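Local coordinates for protein geranyltranstransferase (Staphylococcus aureus, PDB 1RTR) that probably makes farnesyl diphosphate by joining isopentenyl diphosphate head-to-tail to allylic diphosphates, an early step of isoprenoid biosynthesis, at residues L63-Y77 with L115-L129. Sequence-based numbering, arbitrary orientation.
Sequences LGMKSAIALEMIHTY and LLTKAFELISSDDRL
M73 and L122 interlock the two helices as knobs into holes. The M73 chain, extended beyond CG, lies among L115, K118, A119 and L122, with SD 3.6 Å from K118 CG; the side chain crosses that of L122 at about a right angle, CE reaching 3.9 Å from L122 CD2. L122 in turn enters the hole formed by K66, I69, A70 and M73, its CD2 branch set against I69 CG2. Between these knobs, A70 and A119 let the backbones come close, their CA atoms only 4.1 Å apart; I123 CD1 and I74 CG1 pack against their respective methyls. At the far end L116 straddles two partners: CG sits over one face of the Y77 ring, 3.8 Å from its centroid, a CH-pi contact, while CD2 meets I74 CD1.

Helices 65-77 and 115-124 run antiparallel at 169°, their axes 8.2 Å apart, as neighbours in the all-helical polyprenyl synthetase fold. Beyond them, F120 stacks on F120 of the second subunit, bringing this pair to the dimer interface.

Polar links gather where the second helix has ended. D126, with CG anti to its own N (chi1 -170°), directs OD1 to two waters; one is bound by K66 N, the other by S67 N at 2.7 Å. Its OD2 accepts from R128 N at 3.0 Å, from above the carboxylate plane, forming an Asx turn; R128 CB, in the same loop, lies against L63 CD2.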
# COMPACT_ATOMS: atom_id res chain seq x y z
N LEU A 63 16.51 14.47 -7.22
CA LEU A 63 15.12 14.41 -7.69
C LEU A 63 14.44 13.10 -7.33
O LEU A 63 13.25 13.07 -7.06
CB LEU A 63 15.03 14.69 -9.19
CG LEU A 63 15.19 16.13 -9.68
CD1 LEU A 63 15.13 16.22 -11.21
CD2 LEU A 63 14.13 17.05 -9.09
N GLY A 64 15.21 12.01 -7.28
CA GLY A 64 14.64 10.70 -7.04
C GLY A 64 14.78 10.18 -5.63
O GLY A 64 14.45 9.01 -5.37
N MET A 65 15.26 11.01 -4.71
CA MET A 65 15.48 10.55 -3.34
C MET A 65 14.22 10.04 -2.67
O MET A 65 14.24 8.97 -2.04
CB MET A 65 16.15 11.60 -2.46
CG MET A 65 16.54 11.01 -1.09
SD MET A 65 17.85 9.76 -1.23
CE MET A 65 17.28 8.55 -0.35
N LYS A 66 13.12 10.79 -2.78
CA LYS A 66 11.88 10.36 -2.15
C LYS A 66 11.38 9.04 -2.73
O LYS A 66 10.99 8.14 -1.98
CB LYS A 66 10.81 11.46 -2.18
CG LYS A 66 11.03 12.58 -1.14
CD LYS A 66 9.71 13.12 -0.60
CE LYS A 66 9.76 14.63 -0.29
NZ LYS A 66 10.37 14.89 1.05
N SER A 67 11.43 8.90 -4.07
CA SER A 67 11.06 7.66 -4.75
C SER A 67 11.92 6.48 -4.29
O SER A 67 11.40 5.40 -4.01
CB SER A 67 11.15 7.81 -6.27
OG SER A 67 10.14 8.69 -6.75
N ALA A 68 13.24 6.72 -4.19
CA ALA A 68 14.18 5.74 -3.65
C ALA A 68 13.84 5.35 -2.21
O ALA A 68 13.89 4.16 -1.87
CB ALA A 68 15.62 6.27 -3.74
N ILE A 69 13.50 6.33 -1.37
CA ILE A 69 13.09 6.04 0.01
C ILE A 69 11.82 5.20 0.02
O ILE A 69 11.74 4.18 0.71
CB ILE A 69 12.87 7.35 0.82
CG1 ILE A 69 14.17 8.15 0.96
CG2 ILE A 69 12.31 7.04 2.19
CD1 ILE A 69 15.31 7.39 1.67
N ALA A 70 10.82 5.64 -0.75
CA ALA A 70 9.61 4.85 -0.98
C ALA A 70 9.94 3.42 -1.38
O ALA A 70 9.43 2.47 -0.78
CB ALA A 70 8.73 5.50 -2.03
N LEU A 71 10.81 3.27 -2.37
CA LEU A 71 11.20 1.95 -2.87
C LEU A 71 11.75 1.06 -1.76
O LEU A 71 11.41 -0.13 -1.67
CB LEU A 71 12.22 2.08 -4.00
CG LEU A 71 12.65 0.81 -4.76
CD1 LEU A 71 11.45 -0.11 -5.11
CD2 LEU A 71 13.44 1.21 -6.00
N GLU A 72 12.60 1.63 -0.90
CA GLU A 72 13.16 0.86 0.22
C GLU A 72 12.10 0.54 1.29
O GLU A 72 12.16 -0.53 1.92
CB GLU A 72 14.40 1.56 0.81
CG GLU A 72 15.17 0.76 1.85
CD GLU A 72 15.95 -0.43 1.28
OE1 GLU A 72 16.04 -0.59 0.04
OE2 GLU A 72 16.47 -1.23 2.10
N MET A 73 11.14 1.45 1.48
CA MET A 73 10.01 1.18 2.38
C MET A 73 9.22 -0.05 1.89
O MET A 73 8.86 -0.93 2.69
CB MET A 73 9.09 2.40 2.48
CG MET A 73 9.44 3.41 3.58
SD MET A 73 8.48 4.94 3.49
CE MET A 73 9.46 5.95 4.54
N ILE A 74 8.99 -0.12 0.57
CA ILE A 74 8.27 -1.24 -0.03
C ILE A 74 9.04 -2.54 0.15
O ILE A 74 8.46 -3.58 0.46
CB ILE A 74 8.00 -0.98 -1.52
CG1 ILE A 74 7.11 0.25 -1.68
CG2 ILE A 74 7.41 -2.23 -2.19
CD1 ILE A 74 5.65 -0.03 -1.74
N HIS A 75 10.35 -2.48 -0.04
CA HIS A 75 11.20 -3.65 0.16
C HIS A 75 11.20 -4.06 1.63
O HIS A 75 11.10 -5.26 1.95
CB HIS A 75 12.61 -3.40 -0.40
CG HIS A 75 13.62 -4.41 0.05
ND1 HIS A 75 13.65 -5.70 -0.44
CD2 HIS A 75 14.64 -4.31 0.93
CE1 HIS A 75 14.64 -6.36 0.13
NE2 HIS A 75 15.26 -5.54 0.97
N THR A 76 11.30 -3.08 2.54
CA THR A 76 11.27 -3.34 3.98
C THR A 76 9.96 -4.01 4.41
O THR A 76 9.97 -5.02 5.14
CB THR A 76 11.48 -2.03 4.76
OG1 THR A 76 12.76 -1.47 4.42
CG2 THR A 76 11.59 -2.30 6.24
N TYR A 77 8.84 -3.45 3.96
CA TYR A 77 7.53 -4.01 4.30
C TYR A 77 7.38 -5.46 3.83
O TYR A 77 6.81 -6.28 4.54
CB TYR A 77 6.37 -3.12 3.78
CG TYR A 77 5.41 -3.82 2.84
CD1 TYR A 77 4.48 -4.76 3.32
CD2 TYR A 77 5.43 -3.56 1.48
CE1 TYR A 77 3.60 -5.41 2.45
CE2 TYR A 77 4.56 -4.22 0.59
CZ TYR A 77 3.64 -5.13 1.09
OH TYR A 77 2.78 -5.75 0.22
N LEU A 115 4.16 0.90 6.34
CA LEU A 115 5.29 1.24 5.47
C LEU A 115 4.85 1.24 4.01
O LEU A 115 5.22 2.16 3.25
CB LEU A 115 6.47 0.30 5.70
CG LEU A 115 7.35 0.58 6.93
CD1 LEU A 115 8.08 -0.68 7.33
CD2 LEU A 115 8.35 1.69 6.66
N LEU A 116 4.05 0.25 3.63
CA LEU A 116 3.43 0.23 2.32
C LEU A 116 2.70 1.54 2.08
O LEU A 116 2.94 2.22 1.09
CB LEU A 116 2.45 -0.94 2.20
CG LEU A 116 2.29 -1.64 0.84
CD1 LEU A 116 1.04 -2.52 0.74
CD2 LEU A 116 2.38 -0.68 -0.33
N THR A 117 1.82 1.90 3.01
CA THR A 117 1.10 3.16 2.90
C THR A 117 2.05 4.37 2.82
O THR A 117 1.86 5.25 1.95
CB THR A 117 0.12 3.31 4.07
OG1 THR A 117 -0.50 2.05 4.34
CG2 THR A 117 -1.06 4.20 3.70
N LYS A 118 3.06 4.43 3.69
CA LYS A 118 3.95 5.60 3.73
C LYS A 118 4.68 5.83 2.39
O LYS A 118 4.88 6.97 1.97
CB LYS A 118 4.95 5.51 4.89
CG LYS A 118 5.84 6.74 5.06
CD LYS A 118 5.05 7.95 5.54
CE LYS A 118 5.99 9.01 6.12
NZ LYS A 118 5.66 10.40 5.65
N ALA A 119 5.06 4.73 1.73
CA ALA A 119 5.76 4.82 0.45
C ALA A 119 4.99 5.65 -0.57
O ALA A 119 5.57 6.47 -1.29
CB ALA A 119 6.07 3.42 -0.10
N PHE A 120 3.67 5.46 -0.61
CA PHE A 120 2.80 6.21 -1.51
C PHE A 120 2.63 7.67 -1.11
O PHE A 120 2.62 8.57 -1.96
CB PHE A 120 1.47 5.49 -1.69
CG PHE A 120 1.62 4.20 -2.43
CD1 PHE A 120 1.84 4.19 -3.80
CD2 PHE A 120 1.58 2.99 -1.76
CE1 PHE A 120 2.01 3.00 -4.50
CE2 PHE A 120 1.75 1.80 -2.44
CZ PHE A 120 1.96 1.80 -3.82
N GLU A 121 2.52 7.92 0.20
CA GLU A 121 2.49 9.27 0.73
C GLU A 121 3.72 10.05 0.32
O GLU A 121 3.62 11.20 -0.10
CB GLU A 121 2.39 9.24 2.25
CG GLU A 121 1.72 10.46 2.85
CD GLU A 121 2.65 11.25 3.74
OE1 GLU A 121 3.73 11.66 3.24
OE2 GLU A 121 2.31 11.45 4.95
N LEU A 122 4.88 9.41 0.44
CA LEU A 122 6.17 10.04 0.16
C LEU A 122 6.32 10.51 -1.28
O LEU A 122 6.79 11.63 -1.51
CB LEU A 122 7.31 9.10 0.55
CG LEU A 122 8.59 9.74 1.10
CD1 LEU A 122 8.32 10.86 2.12
CD2 LEU A 122 9.47 8.67 1.70
N ILE A 123 5.92 9.69 -2.25
CA ILE A 123 6.04 10.08 -3.65
C ILE A 123 5.03 11.17 -3.95
O ILE A 123 5.37 12.17 -4.59
CB ILE A 123 5.88 8.87 -4.62
CG1 ILE A 123 7.13 8.00 -4.60
CG2 ILE A 123 5.58 9.34 -6.06
CD1 ILE A 123 6.87 6.57 -4.90
N SER A 124 3.80 10.97 -3.48
CA SER A 124 2.71 11.91 -3.75
C SER A 124 2.96 13.29 -3.15
O SER A 124 2.37 14.28 -3.59
CB SER A 124 1.38 11.34 -3.28
OG SER A 124 1.30 11.29 -1.87
N SER A 125 3.87 13.36 -2.17
CA SER A 125 4.21 14.62 -1.52
C SER A 125 5.50 15.28 -1.99
O SER A 125 5.83 16.38 -1.54
CB SER A 125 4.25 14.44 0.00
OG SER A 125 5.41 13.73 0.39
N ASP A 126 6.23 14.63 -2.90
CA ASP A 126 7.52 15.15 -3.37
C ASP A 126 7.40 16.35 -4.30
O ASP A 126 7.05 16.21 -5.48
CB ASP A 126 8.32 14.05 -4.06
CG ASP A 126 9.75 14.45 -4.37
OD1 ASP A 126 10.51 13.58 -4.84
OD2 ASP A 126 10.21 15.60 -4.18
N ASP A 127 7.76 17.52 -3.79
CA ASP A 127 7.64 18.78 -4.53
C ASP A 127 8.73 19.03 -5.57
O ASP A 127 8.68 20.02 -6.31
CB ASP A 127 7.53 19.97 -3.57
CG ASP A 127 6.14 20.08 -2.95
OD1 ASP A 127 5.17 19.49 -3.50
OD2 ASP A 127 5.92 20.74 -1.90
N ARG A 128 9.72 18.14 -5.64
CA ARG A 128 10.76 18.26 -6.66
C ARG A 128 10.26 17.74 -8.03
O ARG A 128 10.86 18.02 -9.06
CB ARG A 128 12.03 17.55 -6.20
CG ARG A 128 12.43 17.92 -4.78
CD ARG A 128 13.92 18.11 -4.56
NE ARG A 128 14.48 17.04 -3.72
CZ ARG A 128 15.01 17.21 -2.51
NH1 ARG A 128 15.48 16.16 -1.85
NH2 ARG A 128 15.08 18.41 -1.95
N LEU A 129 9.15 17.01 -8.01
CA LEU A 129 8.55 16.45 -9.21
C LEU A 129 7.19 17.07 -9.48
O LEU A 129 6.47 17.42 -8.56
CB LEU A 129 8.39 14.93 -9.10
CG LEU A 129 9.42 14.06 -8.36
CD1 LEU A 129 8.90 12.64 -8.22
CD2 LEU A 129 10.78 14.06 -9.06
O HOH W 1 12.89 13.43 -4.01
O HOH W 2 11.38 10.98 -5.83